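Local coordinates for BolA-like protein (Babesia bovis, PDB 3O2E) that is of uncharacterised function but, as a member of the BolA/IbaG family, may take part in binding a [2Fe-2S] cluster, at residues E30-M35 against N76-A81; Q62-G67 against C93-E98; D70-V75 against F89-L94. All coordinates share one frame; numbering follows the deposited sequence.

Contact 1: residues E30-M35 against N76-A81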
loop_
_atom_site.group_PDB
_atom_site.type_symbol
_atom_site.label_atom_id
_atom_site.label_comp_id
_atom_site.label_asym_id
_atom_site.label_seq_id
_atom_site.Cartn_x
_atom_site.Cartn_y
_atom_site.Cartn_z
ATOM N N GLU A 30 -3.877 3.409 -7.481
ATOM C CA GLU A 30 -4.843 4.502 -7.495
ATOM C C GLU A 30 -5.496 4.700 -6.115
ATOM O O GLU A 30 -5.684 5.823 -5.672
ATOM C CB GLU A 30 -5.848 4.258 -8.643
ATOM C CG GLU A 30 -7.247 4.917 -8.588
ATOM C CD GLU A 30 -8.276 4.111 -9.442
ATOM O OE1 GLU A 30 -7.917 3.698 -10.572
ATOM O OE2 GLU A 30 -9.412 3.825 -8.974
ATOM N N ARG A 31 -5.863 3.612 -5.451
ATOM C CA ARG A 31 -6.477 3.684 -4.138
ATOM C C ARG A 31 -5.516 4.271 -3.168
ATOM O O ARG A 31 -5.879 5.152 -2.398
ATOM C CB ARG A 31 -6.860 2.297 -3.627
ATOM C CG ARG A 31 -7.994 1.637 -4.331
ATOM C CD ARG A 31 -9.319 2.239 -4.007
ATOM N NE ARG A 31 -10.257 1.659 -4.940
ATOM C CZ ARG A 31 -10.500 2.143 -6.155
ATOM N NH1 ARG A 31 -9.923 3.271 -6.581
ATOM N NH2 ARG A 31 -11.335 1.497 -6.958
ATOM N N LEU A 32 -4.274 3.765 -3.178
ATOM C CA LEU A 32 -3.249 4.273 -2.239
ATOM C C LEU A 32 -2.964 5.732 -2.486
ATOM O O LEU A 32 -2.849 6.509 -1.534
ATOM C CB LEU A 32 -1.936 3.443 -2.312
ATOM C CG LEU A 32 -1.999 1.972 -1.936
ATOM C CD1 LEU A 32 -0.620 1.294 -2.047
ATOM C CD2 LEU A 32 -2.494 1.848 -0.560
ATOM N N ARG A 33 -2.773 6.107 -3.756
ATOM C CA ARG A 33 -2.539 7.528 -4.098
ATOM C C ARG A 33 -3.701 8.419 -3.699
ATOM O O ARG A 33 -3.522 9.525 -3.199
ATOM C CB ARG A 33 -2.271 7.702 -5.595
ATOM C CG ARG A 33 -0.921 7.177 -5.933
ATOM C CD ARG A 33 -0.674 7.031 -7.416
ATOM N NE ARG A 33 0.753 6.715 -7.541
ATOM C CZ ARG A 33 1.332 5.944 -8.460
ATOM N NH1 ARG A 33 0.617 5.369 -9.424
ATOM N NH2 ARG A 33 2.677 5.776 -8.395
ATOM N N SER A 34 -4.913 7.958 -3.957
ATOM C CA SER A 34 -6.084 8.743 -3.625
ATOM C C SER A 34 -6.174 9.037 -2.110
ATOM O O SER A 34 -6.403 10.193 -1.727
ATOM C CB SER A 34 -7.330 8.052 -4.129
ATOM O OG SER A 34 -8.462 8.734 -3.644
ATOM N N MET A 35 -5.959 8.010 -1.269
ATOM C CA MET A 35 -6.110 8.169 0.195
ATOM C C MET A 35 -4.873 8.743 0.900
ATOM O O MET A 35 -5.000 9.566 1.818
ATOM C CB MET A 35 -6.548 6.864 0.858
ATOM C CG MET A 35 -6.885 7.068 2.349
ATOM S SD MET A 35 -7.437 5.731 3.393
ATOM C CE MET A 35 -9.224 5.686 3.117
ATOM N N ASN A 76 -4.832 -0.431 4.723
ATOM C CA ASN A 76 -5.882 -1.414 4.465
ATOM C C ASN A 76 -7.216 -0.749 4.271
ATOM O O ASN A 76 -7.993 -1.163 3.451
ATOM C CB ASN A 76 -5.991 -2.374 5.605
ATOM C CG ASN A 76 -4.804 -3.260 5.726
ATOM O OD1 ASN A 76 -4.106 -3.553 4.751
ATOM N ND2 ASN A 76 -4.577 -3.721 6.923
ATOM N N SER A 77 -7.463 0.341 4.988
ATOM C CA SER A 77 -8.690 1.081 4.770
ATOM C C SER A 77 -8.802 1.729 3.363
ATOM O O SER A 77 -9.890 1.886 2.860
ATOM C CB SER A 77 -8.930 2.079 5.894
ATOM O OG SER A 77 -8.558 3.349 5.470
ATOM N N ALA A 78 -7.683 2.110 2.759
ATOM C CA ALA A 78 -7.645 2.583 1.368
ATOM C C ALA A 78 -8.112 1.552 0.348
ATOM O O ALA A 78 -8.749 1.882 -0.674
ATOM C CB ALA A 78 -6.227 3.063 1.047
ATOM N N ILE A 79 -7.838 0.287 0.637
ATOM C CA ILE A 79 -8.133 -0.814 -0.284
ATOM C C ILE A 79 -9.152 -1.770 0.313
ATOM O O ILE A 79 -9.167 -2.974 -0.063
ATOM C CB ILE A 79 -6.853 -1.609 -0.694
ATOM C CG1 ILE A 79 -6.104 -2.141 0.548
ATOM C CG2 ILE A 79 -5.848 -0.773 -1.555
ATOM C CD1 ILE A 79 -4.982 -3.151 0.220
ATOM N N ALA A 80 -10.036 -1.245 1.187
ATOM C CA ALA A 80 -11.042 -2.061 1.897
ATOM C C ALA A 80 -11.943 -2.794 0.948
ATOM O O ALA A 80 -12.200 -3.949 1.160
ATOM C CB ALA A 80 -11.894 -1.209 2.906
ATOM N N ALA A 81 -12.379 -2.134 -0.127
ATOM C CA ALA A 81 -13.305 -2.708 -1.097
ATOM C C ALA A 81 -12.699 -3.866 -1.861
ATOM O O ALA A 81 -13.380 -4.815 -2.205
ATOM C CB ALA A 81 -13.753 -1.624 -2.070
#
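Ala78 is the small residue on which helix 25-36 rests against the C-terminal end of helix 68-78. Its CB points at the other helix and is met by Met35 SD at 3.8 Å and, from farther off, by Leu32 CD2 at 4.2 Å. Met35 reaches this far because CG stands anti to its backbone N (chi1 -173°) and the chain runs straight to sulfur. SD ends 3.4 Å from Ser77 OG, and the bend at chi3 (-86°) lays CE against the same hydroxyl, which is hydrogen-bonded to Leu74 O. At the other end the aliphatic part of Arg31 lies along the Ala78 carbonyl, its CD 3.4 Å from Ala78 O, while Arg31 CB rests on Ile79 CG2 at 3.8 Å. A bend at chi2 turns the guanidinium aside, and NE forms a salt bridge with Glu82 OE2. Helical geometry ends at Ile79, whose side chain packs on Ile86 and Phe89. Leu32 continues inward onto Ala56 and Ile58 of strand 52-59. Helices 25-36 and 68-78 are thus joined here by apolar and methylene contacts, whereas the charge of Arg31 is probably balanced outside the apolar patch, chiefly by Glu82.

Contact 2: residues Q62-G67 against C93-E98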
loop_
_atom_site.group_PDB
_atom_site.type_symbol
_atom_site.label_atom_id
_atom_site.label_comp_id
_atom_site.label_asym_id
_atom_site.label_seq_id
_atom_site.Cartn_x
_atom_site.Cartn_y
_atom_site.Cartn_z
ATOM N N GLN A 62 0.676 11.056 5.733
ATOM C CA GLN A 62 -0.479 10.556 6.479
ATOM C C GLN A 62 -0.118 9.595 7.610
ATOM O O GLN A 62 -0.936 9.289 8.477
ATOM C CB GLN A 62 -1.464 9.874 5.525
ATOM C CG GLN A 62 -2.112 10.782 4.527
ATOM C CD GLN A 62 -2.829 11.910 5.213
ATOM O OE1 GLN A 62 -3.776 11.691 5.987
ATOM N NE2 GLN A 62 -2.361 13.109 4.984
ATOM N N PHE A 63 1.088 9.077 7.564
ATOM C CA PHE A 63 1.617 8.232 8.629
ATOM C C PHE A 63 2.247 8.997 9.795
ATOM O O PHE A 63 2.681 8.374 10.757
ATOM C CB PHE A 63 2.683 7.294 8.077
ATOM C CG PHE A 63 2.217 6.414 6.937
ATOM C CD1 PHE A 63 1.007 5.774 6.972
ATOM C CD2 PHE A 63 3.050 6.157 5.888
ATOM C CE1 PHE A 63 0.634 4.939 5.926
ATOM C CE2 PHE A 63 2.692 5.355 4.856
ATOM C CZ PHE A 63 1.487 4.754 4.860
ATOM N N GLU A 64 2.339 10.328 9.723
ATOM C CA GLU A 64 2.916 11.098 10.815
ATOM C C GLU A 64 1.985 11.023 12.026
ATOM O O GLU A 64 0.789 11.204 11.900
ATOM C CB GLU A 64 3.193 12.547 10.403
ATOM C CG GLU A 64 4.271 12.645 9.295
ATOM C CD GLU A 64 4.467 14.045 8.653
ATOM O OE1 GLU A 64 3.760 14.997 9.035
ATOM O OE2 GLU A 64 5.332 14.160 7.747
ATOM N N GLY A 65 2.551 10.753 13.201
ATOM C CA GLY A 65 1.780 10.699 14.433
ATOM C C GLY A 65 1.143 9.357 14.645
ATOM O O GLY A 65 0.319 9.213 15.544
ATOM N N LYS A 66 1.541 8.365 13.858
ATOM C CA LYS A 66 0.954 7.009 13.947
ATOM C C LYS A 66 1.994 5.939 14.125
ATOM O O LYS A 66 3.015 5.968 13.484
ATOM C CB LYS A 66 0.154 6.652 12.705
ATOM C CG LYS A 66 -0.905 7.626 12.385
ATOM C CD LYS A 66 -1.823 7.104 11.314
ATOM C CE LYS A 66 -3.039 7.979 11.200
ATOM N NZ LYS A 66 -4.182 7.067 10.973
ATOM N N GLY A 67 1.714 4.993 15.007
ATOM C CA GLY A 67 2.518 3.771 15.109
ATOM C C GLY A 67 2.311 2.840 13.923
ATOM O O GLY A 67 1.431 3.038 13.103
ATOM N N CYS A 93 5.614 1.170 5.622
ATOM C CA CYS A 93 4.985 2.498 5.731
ATOM C C CYS A 93 5.976 3.473 6.443
ATOM O O CYS A 93 6.295 3.313 7.601
ATOM C CB CYS A 93 3.687 2.451 6.536
ATOM S SG CYS A 93 2.434 1.312 5.991
ATOM N N LEU A 94 6.431 4.470 5.738
ATOM C CA LEU A 94 7.326 5.462 6.296
ATOM C C LEU A 94 6.734 6.843 6.124
ATOM O O LEU A 94 6.050 7.131 5.136
ATOM C CB LEU A 94 8.665 5.422 5.559
ATOM C CG LEU A 94 9.608 4.210 5.673
ATOM C CD1 LEU A 94 9.068 3.114 4.840
ATOM C CD2 LEU A 94 11.013 4.578 5.165
ATOM N N THR A 95 7.062 7.724 7.047
ATOM C CA THR A 95 6.833 9.129 6.833
ATOM C C THR A 95 7.955 9.657 5.928
ATOM O O THR A 95 9.041 9.042 5.836
ATOM C CB THR A 95 6.818 9.917 8.163
ATOM O OG1 THR A 95 8.131 9.904 8.738
ATOM C CG2 THR A 95 5.806 9.344 9.149
ATOM N N PRO A 96 7.714 10.803 5.276
ATOM C CA PRO A 96 8.783 11.344 4.430
ATOM C C PRO A 96 10.021 11.693 5.251
ATOM O O PRO A 96 11.113 11.558 4.721
ATOM C CB PRO A 96 8.163 12.580 3.766
ATOM C CG PRO A 96 6.857 12.766 4.344
ATOM C CD PRO A 96 6.481 11.598 5.199
ATOM N N GLY A 97 9.831 12.056 6.539
ATOM C CA GLY A 97 10.922 12.233 7.479
ATOM C C GLY A 97 11.772 11.012 7.793
ATOM O O GLY A 97 13.016 11.098 7.862
ATOM N N GLU A 98 11.105 9.885 8.023
ATOM C CA GLU A 98 11.777 8.628 8.241
ATOM C C GLU A 98 12.475 8.148 6.978
ATOM O O GLU A 98 13.552 7.592 7.046
ATOM C CB GLU A 98 10.775 7.582 8.689
ATOM C CG GLU A 98 10.201 7.821 10.093
ATOM C CD GLU A 98 8.881 7.123 10.314
ATOM O OE1 GLU A 98 8.472 6.355 9.423
ATOM O OE2 GLU A 98 8.215 7.376 11.364
#
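Glu98 OE1 is gripped from two directions: Thr95 N donates to it at 3.1 Å with an N-H...O angle of 166°, and Arg71 of helix 68-78 holds it in a salt bridge through NH1. The backbone donor comes from well above the carboxylate plane. In return Glu98 N donates to Thr95 OG1, also at 3.1 Å, and the reciprocal pair makes a capping box at the start of helix 96-101. Thr95 OG1 can serve as the cap because it sits between its own backbone N and carbonyl carbon (chi1 67°), which turns CG2 toward the 62-67 loop. There the methyl touches Phe63 CB and lies 3.6 Å from Glu64 CG, the Glu64 and Thr95 side chains crossing at about a right angle. Farther along, the Glu64 carboxylate reaches the Pro96 ring. The loop itself makes a type II turn from Phe63 to Lys66, with Gly65 at positive phi. Phe63 drives its ring inward against the end of strand 86-94, beside Val75 and Ile58. Cys93 CB sits over one face, offset toward the ring's rim, in a CH-pi contact 3.7 Å from the Phe63 centroid, and Cys93 SG follows obliquely at 4.3 Å from that centroid. At the edge of the same ring, in its plane, Phe63 CD2 comes to 3.2 Å from Leu94 O.

Contact 3: residues D70-V75 against F89-L94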
loop_
_atom_site.group_PDB
_atom_site.type_symbol
_atom_site.label_atom_id
_atom_site.label_comp_id
_atom_site.label_asym_id
_atom_site.label_seq_id
_atom_site.Cartn_x
_atom_site.Cartn_y
_atom_site.Cartn_z
ATOM N N ASP A 70 -1.226 1.249 13.381
ATOM C CA ASP A 70 -2.154 2.262 12.905
ATOM C C ASP A 70 -1.887 2.705 11.451
ATOM O O ASP A 70 -2.822 3.067 10.700
ATOM C CB ASP A 70 -2.164 3.445 13.861
ATOM C CG ASP A 70 -3.126 3.240 15.028
ATOM O OD1 ASP A 70 -4.046 2.403 14.908
ATOM O OD2 ASP A 70 -2.973 3.960 16.035
ATOM N N ARG A 71 -0.621 2.676 11.036
ATOM C CA ARG A 71 -0.261 2.865 9.612
ATOM C C ARG A 71 -0.846 1.766 8.717
ATOM O O ARG A 71 -1.446 2.040 7.674
ATOM C CB ARG A 71 1.255 2.906 9.467
ATOM C CG ARG A 71 1.871 4.110 10.160
ATOM C CD ARG A 71 3.386 4.117 10.022
ATOM N NE ARG A 71 3.931 5.157 10.882
ATOM C CZ ARG A 71 5.125 5.704 10.735
ATOM N NH1 ARG A 71 5.906 5.319 9.756
ATOM N NH2 ARG A 71 5.508 6.676 11.549
ATOM N N GLN A 72 -0.670 0.517 9.128
ATOM C CA GLN A 72 -1.215 -0.618 8.388
ATOM C C GLN A 72 -2.705 -0.541 8.261
ATOM O O GLN A 72 -3.257 -0.734 7.178
ATOM C CB GLN A 72 -0.825 -1.916 9.035
ATOM C CG GLN A 72 0.650 -2.212 8.926
ATOM C CD GLN A 72 1.001 -3.523 9.624
ATOM O OE1 GLN A 72 0.303 -4.532 9.482
ATOM N NE2 GLN A 72 2.060 -3.497 10.413
ATOM N N ARG A 73 -3.369 -0.179 9.348
ATOM C CA ARG A 73 -4.802 0.070 9.267
ATOM C C ARG A 73 -5.221 1.094 8.232
ATOM O O ARG A 73 -6.205 0.911 7.496
ATOM C CB ARG A 73 -5.313 0.448 10.643
ATOM C CG ARG A 73 -5.279 -0.720 11.548
ATOM C CD ARG A 73 -5.339 -0.313 12.965
ATOM N NE ARG A 73 -5.710 -1.435 13.778
ATOM C CZ ARG A 73 -5.525 -1.540 15.079
ATOM N NH1 ARG A 73 -4.913 -0.589 15.761
ATOM N NH2 ARG A 73 -5.953 -2.624 15.705
ATOM N N LEU A 74 -4.480 2.187 8.163
ATOM C CA LEU A 74 -4.790 3.225 7.210
ATOM C C LEU A 74 -4.647 2.732 5.764
ATOM O O LEU A 74 -5.436 3.060 4.912
ATOM C CB LEU A 74 -3.866 4.410 7.480
ATOM C CG LEU A 74 -4.156 5.778 6.892
ATOM C CD1 LEU A 74 -5.489 6.313 7.353
ATOM C CD2 LEU A 74 -3.027 6.715 7.304
ATOM N N VAL A 75 -3.601 1.992 5.486
ATOM C CA VAL A 75 -3.398 1.429 4.145
ATOM C C VAL A 75 -4.472 0.436 3.787
ATOM O O VAL A 75 -5.026 0.485 2.686
ATOM C CB VAL A 75 -2.011 0.830 4.022
ATOM C CG1 VAL A 75 -1.808 0.174 2.649
ATOM C CG2 VAL A 75 -0.996 1.940 4.290
ATOM N N PHE A 89 -1.302 -9.111 0.932
ATOM C CA PHE A 89 -0.877 -7.748 0.818
ATOM C C PHE A 89 0.079 -7.460 1.952
ATOM O O PHE A 89 -0.241 -7.692 3.136
ATOM C CB PHE A 89 -2.073 -6.809 0.824
ATOM C CG PHE A 89 -1.711 -5.391 0.467
ATOM C CD1 PHE A 89 -1.746 -4.960 -0.838
ATOM C CD2 PHE A 89 -1.333 -4.482 1.465
ATOM C CE1 PHE A 89 -1.403 -3.641 -1.181
ATOM C CE2 PHE A 89 -1.014 -3.173 1.140
ATOM C CZ PHE A 89 -1.027 -2.762 -0.220
ATOM N N THR A 90 1.283 -7.047 1.583
ATOM C CA THR A 90 2.295 -6.652 2.524
ATOM C C THR A 90 2.715 -5.209 2.215
ATOM O O THR A 90 2.498 -4.682 1.118
ATOM C CB THR A 90 3.529 -7.550 2.491
ATOM O OG1 THR A 90 4.177 -7.416 1.228
ATOM C CG2 THR A 90 3.176 -9.021 2.734
ATOM N N MET A 91 3.318 -4.563 3.216
ATOM C CA MET A 91 3.637 -3.144 3.116
ATOM C C MET A 91 4.763 -2.714 4.057
ATOM O O MET A 91 5.075 -3.390 5.063
ATOM C CB MET A 91 2.376 -2.311 3.362
ATOM C CG MET A 91 1.972 -2.218 4.816
ATOM S SD MET A 91 0.419 -1.442 5.102
ATOM C CE MET A 91 -0.655 -2.824 4.841
ATOM N N LYS A 92 5.403 -1.613 3.674
ATOM C CA LYS A 92 6.345 -0.889 4.525
ATOM C C LYS A 92 5.910 0.577 4.458
ATOM O O LYS A 92 5.733 1.115 3.367
ATOM C CB LYS A 92 7.773 -1.068 4.013
ATOM N N CYS A 93 5.614 1.170 5.622
ATOM C CA CYS A 93 4.985 2.498 5.731
ATOM C C CYS A 93 5.976 3.473 6.443
ATOM O O CYS A 93 6.295 3.313 7.601
ATOM C CB CYS A 93 3.687 2.451 6.536
ATOM S SG CYS A 93 2.434 1.312 5.991
ATOM N N LEU A 94 6.431 4.470 5.738
ATOM C CA LEU A 94 7.326 5.462 6.296
ATOM C C LEU A 94 6.734 6.843 6.124
ATOM O O LEU A 94 6.050 7.131 5.136
ATOM C CB LEU A 94 8.665 5.422 5.559
ATOM C CG LEU A 94 9.608 4.210 5.673
ATOM C CD1 LEU A 94 9.068 3.114 4.840
ATOM C CD2 LEU A 94 11.013 4.578 5.165
#
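The helix of a beta-alpha-beta unit, strand 52-59, helix 68-78 and strand 86-94, lies here on its second strand, with Val75 and Met91 reaching toward each other tip to tip. Met91 SD is 3.5 Å from Val75 CB and is also close to both Val75 methyls. Chi1 of 76° sets Met91 CG between its backbone N and carbonyl carbon, and a bend at chi3 carries CE back over Val75, where it also meets the edge of the Phe89 ring in its plane. Val75 CG1 reaches Phe89 CE2 at 3.8 Å, the two side chains crossing at about a right angle, while Val75 CG2 turns to Cys93 SG at 3.9 Å. Gln72 flanks the sulfur of Met91 from the next turn back, its CG 3.9 Å from SD. The segment axes of helix and strand approach to 8.9 Å at 116°, and Phe89, Met91 and Cys93 face the helix while strand 52-59 hydrogen-bonds alongside through Thr90, Lys92 and Leu94. Toward the strand's C-terminal end the contact turns polar. Arg71 packs its CB on Cys93 CB at 3.8 Å and then runs extended from CG to NE, bringing NH1 to Cys93 O at 3.0 Å. The acceptor lies in the guanidinium plane, but the donor stands above the carbonyl plane and the N-H...O angle is only 142°. Glu98 is the second partner of NH1, and NE is held by Lys66 O.

Overall arrangement
Contacts 1 and 3 both use helix 68-78 and their centres lie about 11 Å apart; Leu32 CD2 meets Val75 CG1 at 3.7 Å, and Ile79 CD1 meets Phe89 CD1 at 3.9 Å, so the two meet through apolar side chains at these points. Contacts 2 and 3, about 10 Å apart between centres, share Cys93 and Leu94 and are tied by the salt bridge from Arg71 NH1 to Glu98 OE1 at 2.8 Å. Contacts 1 and 2 are more distant, about 17 Å between centres, and barely touch. The magnesium ion at Ile86 and His87 lies toward contacts 1 and 3, about 7 Å from the Phe89 side chain and about 9 Å from that of Ile79; contact 2 is remote from it.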